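Side-chain contacts in cysteine desulfurase (Fervidobacterium islandicum, PDB 6A6E), which probably uses pyridoxal-5'-phosphate to strip sulfur from cysteine, leaving alanine and an enzyme-bound persulfide that feeds iron-sulfur cluster assembly: residues I300-L303 with E304-F308; A75-A78 with Y79-R83; E196-R199 with E200-N204; Y247-K250 with A251-E254; Y321-E324 with K325-L329. All coordinates share one frame; numbering follows the deposited sequence.

Contact 1: I300-L303 with E304-F308; sequences IDYL and ESIGF
The aromatic ring of Y302 offers one face to the side chain of I306, one helical turn further on: CG1 of I306 lies over that face, and its terminal methyl CD1 comes within 3.5 Å of Y302 CE2. With Y302 CG anti to the backbone N (chi1 175°), the ring slants across the I306 side chain. F308, beyond the helix end, lies beside L303 and points the same way, its CD1 4.1 Å from L303 CB, while an edge-to-face pairing with F89 of helix 70-90 engages the same ring. E304 runs side by side with I300 and brings CG to 3.0 Å from I300 O.

Beneath the side chains, I306 N gives a nearly straight bond to Y302 O at 3.1 Å, and G307 N closes the last turn on L303 O at 2.9 Å. G307 then leaves helical geometry with a positive phi of 106°, a backbone shape that suits a residue without CB, and the chain passes directly into helix 308-327. The polar ends look elsewhere, Y302 OH to D21 and D301 to K85. The chemistry implied is a division of labour: apolar surfaces and backbone bonds finish the helix, while hydroxyl and carboxylate tie it to neighbouring parts of the chain.

Contact 2: A75-A78 with Y79-R83; sequences ATVA and YEQAR
T76 and E80 lie side by side one turn apart, the methyl CG2 of T76 3.7 Å from E80 OE2. The next pair along, V77 and Q81, repeats the pattern: CG1 of V77 rests against the amide end of Q81, 3.8 Å from NE2, while the aliphatic CG of Q81 passes close to V77 O. Four successive i to i+4 backbone bonds support these pairs, among them an almost linear one from E80 N to T76 O (3.0 Å, 179° at the hydrogen).

The carboxylate of E80 is positioned from further along the helix. Its chain is bent to an eclipsed chi2 near 0°, which turns the acid toward R83, whose NH2 donates to E80 OE1 at 3.1 Å; the oxygen sits in the guanidinium plane, so this salt bridge is an edge-on one. E80 OE2 lies at the edge of the Y79 ring, in its plane, and also comes 3.2 Å from T76 O, two acceptors with no bond between them, an approach that R83 probably offsets. A second shell then fixes the partners: R83 NH1 reaches E284 and the carbonyl of I97, Y79 OH bonds to E284 as well, and T76 OG1 returns to A72 O and also meets H65 N.

These i to i+4 side-chain pairs belong to helix 70-90 of the class-V aminotransferase fold, where A75 and A78 pack on F56 of helix 47-59 and A78 also touches V294 of helix 290-306.

Contact 3: E196-R199 with E200-N204; sequences ELIR and ETFKN
R199 reaches past the end of its own helix to bind the carbonyl of the departing chain: NH2 donates to F202 O over 2.9 Å, with the oxygen in the guanidinium plane and the donor in the carbonyl plane. Bends at chi2 and chi3 (70° and -64°) fold the arginine round to that carbonyl. The same NH2 also bonds to A205 O, while NH1 serves D228 and the carbonyl of D226, so several acceptors fix the rotation of the guanidinium.

L197 O is gripped twice by T201, from opposite faces of its plane: by N at 2.9 Å and by the hydroxyl OG1 at 2.6 Å, the latter standing above the carbonyl plane. On the outer side K203 NZ forms a 2.8 Å salt bridge with the syn lone pair of E200 OE1.

Packing follows below. I198 CG2 meets F202 CD2 at 4.1 Å, and T201 CG2 lies over one face of the F202 ring, near its rim. I198 and F202 also touch V180 of strand 179-183, and I198 reaches I167 of helix 164-173.

Where the helix runs out of backbone donors, a buried arginine takes over carbonyls of the turn that leads into strand 206-210; its positive charge would probably be stabilised by D228 and by these carbonyl dipoles.

Contact 4: Y247-K250 with A251-E254; sequences YGKK and ALLE
K250 and E254 cross at a slant on the outer side of a short helix, the ammonium of one meeting the carboxylate of the other. The lysine runs out extended, with CG anti to the backbone N (chi1 177°), until a turn at its last torsion (chi4 -95°) swings NZ to 3.2 Å from E254 OE2. This salt bridge is weak as a hydrogen bond, and part of the contact is made by carbon: K250 CE lies 3.3 Å from the same OE2. The glutamate, extended beyond CG, comes back along the turn, with its CG 3.4 Å from K250 O.

K249 points its chain elsewhere. Its CB packs on L252 CD1 at 3.9 Å, while the extended remainder carries NZ to D226 and D228, which form salt bridges with it. L253 is turned toward the strand end, its CD1 3.2 Å from G248 O.

K249 occupies the N-cap position. Its carbonyl receives L253 N in a nearly straight bond at 2.9 Å and a weak one from L252 N, and E254 N bonds to K250 O.

The contact thus makes the corner between strand 244-248 and helix 250-253. G248 pairs through its backbone with E96, and Y247 with L230 of strand 229-233; L252 and L253 lean on F229 of that strand, and Y247 touches V222 and K223 of helix 222-225.

Contact 5: Y321-E324 with K325-L329; sequences YLLE and KMMEL
The last turns of helix 308-327 carry a lysine laid over a tyrosine, a CH-pi contact between residues four apart. K325 CG sits over one face of the Y321 ring, 4.0 Å from its centroid and 15° off the normal. Two bends (chi2 -52° and chi4 -147°) fold the chain across the ring, so that CE passes 3.4 Å from Y321 CZ. NZ ends beyond the ring's rim, where a water takes a hydrogen bond from it at 2.7 Å and gives one to Y321 OH at 3.1 Å. Y321 OH is further held by D411 and R6.

E324 also runs alongside K325 and forms a long salt bridge, OE1 to NZ, of 3.6 Å. E328 lies beside E324, the two carboxylate planes nearly parallel, and E328 OE2 comes 4.1 Å from E324 OE1; the lysine probably eases this like-charge approach. The backbone bond from E328 N to E324 O is weak.

Toward the interior, L322 CD1 packs on M326 CG at 3.9 Å. These two rest on V346 of strand 345-350, with M326 also on F348 and on V332 of strand 332-334, whereas L322, Y321 and K325 border helix 407-423.

Overall arrangement
Along the chain the order is contact 2, contact 3, contact 4, contact 1, contact 5, all in the class-V aminotransferase fold. Contact 3 packs against the seven-stranded sheet and contact 4 lies at the end of one of its strands; their centres are about 18 Å apart, and they share D226 and D228 as partners of R199 and K249. Contacts 1 and 2 lie on helices 290-306 and 70-90, which touch each other, with centres about 19 Å apart. Contact 5, on the next helix after contact 1, belongs with the six-stranded sheet, its centre about 44 Å from that of contact 2, across the chain's centre. Together the five sample both sheets and helices packed with them.

Contact 1: I300-L303 with E304-F308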
# COMPACT_ATOMS: atom_id res chain seq x y z
N ILE A 300 2.90 -17.77 -1.60
CA ILE A 300 1.98 -18.86 -1.42
C ILE A 300 2.41 -20.08 -2.28
O ILE A 300 2.33 -21.20 -1.76
CB ILE A 300 0.54 -18.42 -1.71
CG1 ILE A 300 0.05 -17.45 -0.62
CG2 ILE A 300 -0.44 -19.58 -1.69
CD1 ILE A 300 -1.24 -16.79 -1.02
N ASP A 301 2.84 -19.89 -3.55
CA ASP A 301 3.34 -21.04 -4.28
C ASP A 301 4.51 -21.72 -3.55
O ASP A 301 4.60 -22.95 -3.53
CB ASP A 301 3.84 -20.71 -5.70
CG ASP A 301 2.74 -20.19 -6.65
OD1 ASP A 301 1.53 -20.47 -6.41
OD2 ASP A 301 3.12 -19.51 -7.62
N TYR A 302 5.43 -20.94 -3.00
CA TYR A 302 6.56 -21.48 -2.24
C TYR A 302 6.11 -22.30 -1.02
O TYR A 302 6.55 -23.46 -0.79
CB TYR A 302 7.47 -20.35 -1.84
CG TYR A 302 8.62 -20.75 -0.96
CD1 TYR A 302 9.77 -21.30 -1.49
CD2 TYR A 302 8.57 -20.54 0.41
CE1 TYR A 302 10.84 -21.65 -0.67
CE2 TYR A 302 9.60 -20.94 1.25
CZ TYR A 302 10.75 -21.48 0.71
OH TYR A 302 11.79 -21.84 1.55
N LEU A 303 5.20 -21.75 -0.24
CA LEU A 303 4.73 -22.46 0.91
C LEU A 303 4.04 -23.77 0.50
O LEU A 303 4.16 -24.76 1.20
CB LEU A 303 3.79 -21.60 1.73
CG LEU A 303 4.44 -20.38 2.42
CD1 LEU A 303 3.34 -19.48 2.98
CD2 LEU A 303 5.30 -20.87 3.54
N GLU A 304 3.27 -23.77 -0.59
CA GLU A 304 2.54 -24.96 -0.98
C GLU A 304 3.51 -25.98 -1.57
O GLU A 304 3.24 -27.13 -1.47
CB GLU A 304 1.39 -24.70 -1.95
CG GLU A 304 0.51 -23.52 -1.65
CD GLU A 304 -0.88 -23.81 -1.14
OE1 GLU A 304 -0.98 -24.55 -0.14
OE2 GLU A 304 -1.85 -23.20 -1.68
N SER A 305 4.63 -25.56 -2.16
CA SER A 305 5.66 -26.49 -2.63
C SER A 305 6.37 -27.23 -1.48
O SER A 305 6.61 -28.40 -1.59
CB SER A 305 6.71 -25.84 -3.52
OG SER A 305 7.79 -25.28 -2.77
N ILE A 306 6.68 -26.55 -0.38
CA ILE A 306 7.16 -27.18 0.82
C ILE A 306 6.07 -28.08 1.36
O ILE A 306 6.32 -29.18 1.85
CB ILE A 306 7.45 -26.14 1.89
CG1 ILE A 306 8.68 -25.35 1.50
CG2 ILE A 306 7.66 -26.81 3.26
CD1 ILE A 306 8.94 -24.20 2.48
N GLY A 307 4.86 -27.55 1.33
CA GLY A 307 3.72 -28.19 1.89
C GLY A 307 3.30 -27.52 3.17
O GLY A 307 4.03 -27.53 4.17
N PHE A 308 2.11 -26.94 3.15
CA PHE A 308 1.76 -25.99 4.18
C PHE A 308 1.37 -26.69 5.47
O PHE A 308 1.54 -26.13 6.56
CB PHE A 308 0.66 -25.06 3.71
CG PHE A 308 0.47 -23.83 4.61
CD1 PHE A 308 1.51 -22.94 4.82
CD2 PHE A 308 -0.70 -23.67 5.31
CE1 PHE A 308 1.36 -21.85 5.70
CE2 PHE A 308 -0.86 -22.60 6.19
CZ PHE A 308 0.16 -21.68 6.38

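Contact 2: A75-A78 with Y79-R83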
# COMPACT_ATOMS: atom_id res chain seq x y z
N ALA A 75 0.86 -8.25 -17.26
CA ALA A 75 0.83 -7.78 -15.88
C ALA A 75 -0.58 -8.04 -15.37
O ALA A 75 -0.77 -8.47 -14.25
CB ALA A 75 1.21 -6.31 -15.83
N THR A 76 -1.59 -7.82 -16.19
CA THR A 76 -2.95 -8.01 -15.77
C THR A 76 -3.26 -9.48 -15.45
O THR A 76 -3.88 -9.83 -14.40
CB THR A 76 -3.95 -7.48 -16.84
OG1 THR A 76 -3.71 -6.10 -17.09
CG2 THR A 76 -5.37 -7.60 -16.36
N VAL A 77 -2.85 -10.34 -16.35
CA VAL A 77 -2.98 -11.81 -16.13
C VAL A 77 -2.26 -12.25 -14.85
O VAL A 77 -2.82 -12.96 -14.03
CB VAL A 77 -2.47 -12.56 -17.39
CG1 VAL A 77 -2.29 -14.03 -17.17
CG2 VAL A 77 -3.42 -12.34 -18.58
N ALA A 78 -1.05 -11.77 -14.64
CA ALA A 78 -0.29 -12.19 -13.46
C ALA A 78 -0.99 -11.74 -12.20
O ALA A 78 -1.06 -12.51 -11.22
CB ALA A 78 1.16 -11.70 -13.52
N TYR A 79 -1.51 -10.51 -12.19
CA TYR A 79 -2.23 -9.98 -11.02
C TYR A 79 -3.49 -10.78 -10.70
O TYR A 79 -3.75 -11.14 -9.54
CB TYR A 79 -2.57 -8.50 -11.23
CG TYR A 79 -3.21 -7.77 -10.09
CD1 TYR A 79 -2.45 -7.28 -9.00
CD2 TYR A 79 -4.59 -7.47 -10.11
CE1 TYR A 79 -3.08 -6.56 -7.97
CE2 TYR A 79 -5.20 -6.74 -9.09
CZ TYR A 79 -4.44 -6.31 -8.01
OH TYR A 79 -5.13 -5.61 -7.04
N GLU A 80 -4.34 -11.01 -11.69
CA GLU A 80 -5.53 -11.84 -11.43
C GLU A 80 -5.17 -13.31 -11.06
O GLU A 80 -5.85 -13.88 -10.27
CB GLU A 80 -6.44 -11.88 -12.64
CG GLU A 80 -7.17 -10.55 -13.03
CD GLU A 80 -6.99 -9.22 -12.22
OE1 GLU A 80 -7.71 -8.91 -11.12
OE2 GLU A 80 -6.22 -8.38 -12.85
N GLN A 81 -4.09 -13.87 -11.62
CA GLN A 81 -3.59 -15.19 -11.19
C GLN A 81 -3.22 -15.14 -9.70
O GLN A 81 -3.54 -16.07 -8.97
CB GLN A 81 -2.42 -15.69 -12.02
CG GLN A 81 -2.89 -16.11 -13.44
CD GLN A 81 -1.74 -16.51 -14.37
OE1 GLN A 81 -0.60 -16.08 -14.20
NE2 GLN A 81 -2.05 -17.33 -15.36
N ALA A 82 -2.61 -14.03 -9.24
CA ALA A 82 -2.27 -13.92 -7.83
C ALA A 82 -3.53 -13.92 -6.94
O ALA A 82 -3.52 -14.57 -5.89
CB ALA A 82 -1.42 -12.71 -7.57
N ARG A 83 -4.58 -13.21 -7.36
CA ARG A 83 -5.82 -13.15 -6.61
C ARG A 83 -6.36 -14.58 -6.40
O ARG A 83 -6.84 -14.96 -5.30
CB ARG A 83 -6.88 -12.29 -7.32
CG ARG A 83 -8.10 -11.99 -6.45
CD ARG A 83 -9.27 -11.35 -7.22
NE ARG A 83 -8.85 -10.16 -7.96
CZ ARG A 83 -8.58 -8.95 -7.45
NH1 ARG A 83 -8.69 -8.70 -6.14
NH2 ARG A 83 -8.21 -7.97 -8.26

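Contact 3: E196-R199 with E200-N204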
# COMPACT_ATOMS: atom_id res chain seq x y z
N GLU A 196 -14.78 -20.71 15.78
CA GLU A 196 -16.12 -21.35 15.59
C GLU A 196 -17.05 -21.21 16.79
O GLU A 196 -18.24 -20.92 16.65
CB GLU A 196 -15.95 -22.80 15.17
CG GLU A 196 -15.37 -22.84 13.76
CD GLU A 196 -15.34 -24.22 13.11
OE1 GLU A 196 -16.30 -24.98 13.27
OE2 GLU A 196 -14.37 -24.51 12.39
N LEU A 197 -16.48 -21.32 17.99
CA LEU A 197 -17.29 -21.10 19.20
C LEU A 197 -17.78 -19.65 19.19
O LEU A 197 -18.95 -19.37 19.49
CB LEU A 197 -16.46 -21.40 20.43
CG LEU A 197 -17.10 -20.98 21.75
CD1 LEU A 197 -18.37 -21.78 22.06
CD2 LEU A 197 -16.05 -21.09 22.85
N ILE A 198 -16.92 -18.71 18.79
CA ILE A 198 -17.37 -17.32 18.69
C ILE A 198 -18.43 -17.15 17.63
O ILE A 198 -19.44 -16.46 17.84
CB ILE A 198 -16.17 -16.33 18.52
CG1 ILE A 198 -15.31 -16.40 19.76
CG2 ILE A 198 -16.65 -14.88 18.27
CD1 ILE A 198 -13.94 -15.86 19.55
N ARG A 199 -18.26 -17.80 16.49
CA ARG A 199 -19.22 -17.64 15.41
C ARG A 199 -20.63 -18.12 15.86
O ARG A 199 -21.64 -17.44 15.57
CB ARG A 199 -18.74 -18.48 14.24
CG ARG A 199 -19.75 -18.77 13.13
CD ARG A 199 -20.13 -17.58 12.29
NE ARG A 199 -20.84 -16.49 12.96
CZ ARG A 199 -21.09 -15.30 12.39
NH1 ARG A 199 -20.67 -15.03 11.15
NH2 ARG A 199 -21.71 -14.34 13.07
N GLU A 200 -20.70 -19.26 16.56
CA GLU A 200 -22.04 -19.77 17.08
C GLU A 200 -22.59 -19.01 18.23
O GLU A 200 -23.82 -18.82 18.32
CB GLU A 200 -22.02 -21.26 17.41
CG GLU A 200 -21.43 -22.15 16.33
CD GLU A 200 -22.07 -21.97 14.95
OE1 GLU A 200 -23.21 -21.45 14.89
OE2 GLU A 200 -21.41 -22.34 13.94
N THR A 201 -21.71 -18.52 19.12
CA THR A 201 -22.20 -17.73 20.25
C THR A 201 -22.81 -16.40 19.78
O THR A 201 -23.77 -15.91 20.34
CB THR A 201 -21.03 -17.46 21.21
OG1 THR A 201 -20.45 -18.71 21.57
CG2 THR A 201 -21.45 -16.67 22.41
N PHE A 202 -22.22 -15.77 18.76
CA PHE A 202 -22.74 -14.49 18.29
C PHE A 202 -23.20 -14.69 16.85
O PHE A 202 -22.58 -14.22 15.85
CB PHE A 202 -21.68 -13.40 18.41
CG PHE A 202 -21.22 -13.19 19.83
CD1 PHE A 202 -22.03 -12.53 20.72
CD2 PHE A 202 -20.03 -13.70 20.27
CE1 PHE A 202 -21.62 -12.36 22.01
CE2 PHE A 202 -19.63 -13.54 21.57
CZ PHE A 202 -20.43 -12.85 22.43
N LYS A 203 -24.29 -15.42 16.77
CA LYS A 203 -24.75 -15.99 15.52
C LYS A 203 -25.24 -14.92 14.53
O LYS A 203 -25.05 -15.07 13.34
CB LYS A 203 -25.85 -17.00 15.84
CG LYS A 203 -26.22 -17.82 14.66
CD LYS A 203 -25.32 -18.98 14.45
CE LYS A 203 -25.92 -19.72 13.28
NZ LYS A 203 -24.97 -20.74 12.80
N ASN A 204 -25.83 -13.84 15.04
CA ASN A 204 -26.31 -12.73 14.24
C ASN A 204 -25.33 -11.61 13.99
O ASN A 204 -25.70 -10.64 13.33
CB ASN A 204 -27.46 -12.05 14.94
CG ASN A 204 -28.70 -12.82 14.83
OD1 ASN A 204 -29.16 -13.06 13.74
ND2 ASN A 204 -29.23 -13.27 15.97

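Contact 4: Y247-K250 with A251-E254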
# COMPACT_ATOMS: atom_id res chain seq x y z
N TYR A 247 -10.72 -10.59 2.89
CA TYR A 247 -11.69 -11.58 2.43
C TYR A 247 -13.00 -11.14 2.94
O TYR A 247 -13.08 -10.74 4.07
CB TYR A 247 -11.45 -13.01 2.97
CG TYR A 247 -12.72 -13.91 2.92
CD1 TYR A 247 -13.19 -14.49 1.72
CD2 TYR A 247 -13.49 -14.10 4.05
CE1 TYR A 247 -14.36 -15.23 1.71
CE2 TYR A 247 -14.66 -14.87 4.05
CZ TYR A 247 -15.06 -15.43 2.87
OH TYR A 247 -16.21 -16.16 2.90
N GLY A 248 -14.05 -11.18 2.12
CA GLY A 248 -15.40 -11.09 2.63
C GLY A 248 -16.37 -11.96 1.86
O GLY A 248 -16.22 -12.14 0.63
N LYS A 249 -17.40 -12.44 2.57
CA LYS A 249 -18.54 -13.11 1.92
C LYS A 249 -19.11 -12.30 0.82
O LYS A 249 -19.44 -11.14 1.01
CB LYS A 249 -19.67 -13.38 2.93
CG LYS A 249 -19.31 -14.47 3.91
CD LYS A 249 -20.54 -14.93 4.70
CE LYS A 249 -20.15 -16.11 5.58
NZ LYS A 249 -21.06 -16.16 6.73
N LYS A 250 -19.22 -12.92 -0.35
CA LYS A 250 -19.71 -12.23 -1.55
C LYS A 250 -21.01 -11.48 -1.30
O LYS A 250 -21.17 -10.30 -1.64
CB LYS A 250 -19.91 -13.28 -2.61
CG LYS A 250 -20.47 -12.76 -3.90
CD LYS A 250 -20.51 -13.86 -4.93
CE LYS A 250 -21.10 -13.34 -6.24
NZ LYS A 250 -22.54 -13.66 -6.27
N ALA A 251 -21.97 -12.13 -0.64
CA ALA A 251 -23.28 -11.50 -0.37
C ALA A 251 -23.15 -10.28 0.49
O ALA A 251 -23.96 -9.36 0.40
CB ALA A 251 -24.24 -12.50 0.33
N LEU A 252 -22.15 -10.26 1.38
CA LEU A 252 -21.99 -9.06 2.21
C LEU A 252 -21.24 -7.95 1.46
O LEU A 252 -21.60 -6.78 1.59
CB LEU A 252 -21.27 -9.35 3.51
CG LEU A 252 -21.90 -10.43 4.38
CD1 LEU A 252 -20.97 -10.78 5.51
CD2 LEU A 252 -23.25 -10.00 4.96
N LEU A 253 -20.18 -8.30 0.75
CA LEU A 253 -19.41 -7.34 -0.02
C LEU A 253 -20.32 -6.63 -1.03
O LEU A 253 -20.13 -5.45 -1.29
CB LEU A 253 -18.32 -8.04 -0.81
CG LEU A 253 -17.09 -8.53 -0.04
CD1 LEU A 253 -16.20 -9.32 -0.96
CD2 LEU A 253 -16.33 -7.39 0.62
N GLU A 254 -21.28 -7.34 -1.60
CA GLU A 254 -22.17 -6.73 -2.58
C GLU A 254 -23.02 -5.61 -2.03
O GLU A 254 -23.50 -4.81 -2.83
CB GLU A 254 -23.10 -7.76 -3.25
CG GLU A 254 -22.42 -8.58 -4.32
CD GLU A 254 -23.16 -9.89 -4.63
OE1 GLU A 254 -24.11 -10.29 -3.91
OE2 GLU A 254 -22.76 -10.56 -5.60

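Contact 5: Y321-E324 with K325-L329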
# COMPACT_ATOMS: atom_id res chain seq x y z
N TYR A 321 8.33 -26.79 21.97
CA TYR A 321 9.70 -26.71 22.50
C TYR A 321 10.07 -25.33 23.13
O TYR A 321 10.67 -25.25 24.19
CB TYR A 321 10.66 -27.06 21.42
CG TYR A 321 12.09 -27.27 21.90
CD1 TYR A 321 12.50 -28.49 22.54
CD2 TYR A 321 13.05 -26.32 21.65
CE1 TYR A 321 13.82 -28.65 22.94
CE2 TYR A 321 14.36 -26.45 22.06
CZ TYR A 321 14.75 -27.63 22.69
OH TYR A 321 16.09 -27.70 23.01
N LEU A 322 9.71 -24.24 22.47
CA LEU A 322 9.99 -22.91 23.03
C LEU A 322 9.24 -22.77 24.35
O LEU A 322 9.84 -22.38 25.37
CB LEU A 322 9.55 -21.79 22.06
CG LEU A 322 9.56 -20.36 22.60
CD1 LEU A 322 10.99 -19.95 22.99
CD2 LEU A 322 8.99 -19.41 21.53
N LEU A 323 7.95 -23.07 24.36
CA LEU A 323 7.20 -22.89 25.58
C LEU A 323 7.71 -23.83 26.73
O LEU A 323 7.84 -23.38 27.85
CB LEU A 323 5.74 -23.10 25.30
CG LEU A 323 4.79 -22.75 26.45
CD1 LEU A 323 4.64 -21.25 26.58
CD2 LEU A 323 3.45 -23.36 26.14
N GLU A 324 8.05 -25.09 26.41
CA GLU A 324 8.65 -26.03 27.39
C GLU A 324 9.93 -25.50 28.01
O GLU A 324 10.08 -25.52 29.22
CB GLU A 324 8.94 -27.36 26.69
CG GLU A 324 9.57 -28.44 27.55
CD GLU A 324 10.12 -29.57 26.70
OE1 GLU A 324 11.34 -29.56 26.41
OE2 GLU A 324 9.34 -30.44 26.27
N LYS A 325 10.88 -25.07 27.18
CA LYS A 325 12.12 -24.58 27.67
C LYS A 325 11.95 -23.31 28.50
O LYS A 325 12.72 -23.10 29.46
CB LYS A 325 13.11 -24.34 26.53
CG LYS A 325 13.56 -25.60 25.82
CD LYS A 325 14.09 -26.63 26.82
CE LYS A 325 14.96 -27.64 26.13
NZ LYS A 325 14.83 -28.98 26.77
N MET A 326 10.98 -22.46 28.13
CA MET A 326 10.77 -21.21 28.85
C MET A 326 10.18 -21.50 30.20
O MET A 326 10.57 -20.88 31.18
CB MET A 326 9.92 -20.19 28.11
CG MET A 326 10.60 -19.64 26.87
SD MET A 326 12.02 -18.59 27.15
CE MET A 326 11.16 -17.38 28.09
N MET A 327 9.23 -22.42 30.25
CA MET A 327 8.59 -22.78 31.51
C MET A 327 9.54 -23.42 32.53
O MET A 327 9.23 -23.47 33.68
CB MET A 327 7.40 -23.71 31.28
CG MET A 327 6.23 -23.07 30.54
SD MET A 327 5.75 -21.54 31.34
CE MET A 327 4.83 -22.17 32.75
N GLU A 328 10.70 -23.92 32.12
CA GLU A 328 11.65 -24.57 33.02
C GLU A 328 12.48 -23.53 33.77
O GLU A 328 13.09 -23.88 34.77
CB GLU A 328 12.61 -25.48 32.24
CG GLU A 328 12.02 -26.83 31.84
CD GLU A 328 12.85 -27.62 30.84
OE1 GLU A 328 14.03 -27.28 30.55
OE2 GLU A 328 12.29 -28.62 30.31
N LEU A 329 12.56 -22.29 33.26
CA LEU A 329 13.42 -21.25 33.84
C LEU A 329 12.71 -20.64 35.02
O LEU A 329 11.60 -20.16 34.89
CB LEU A 329 13.73 -20.15 32.84
CG LEU A 329 14.32 -20.58 31.52
CD1 LEU A 329 14.59 -19.38 30.62
CD2 LEU A 329 15.57 -21.41 31.74
O HOH W 1 16.72 -29.88 25.12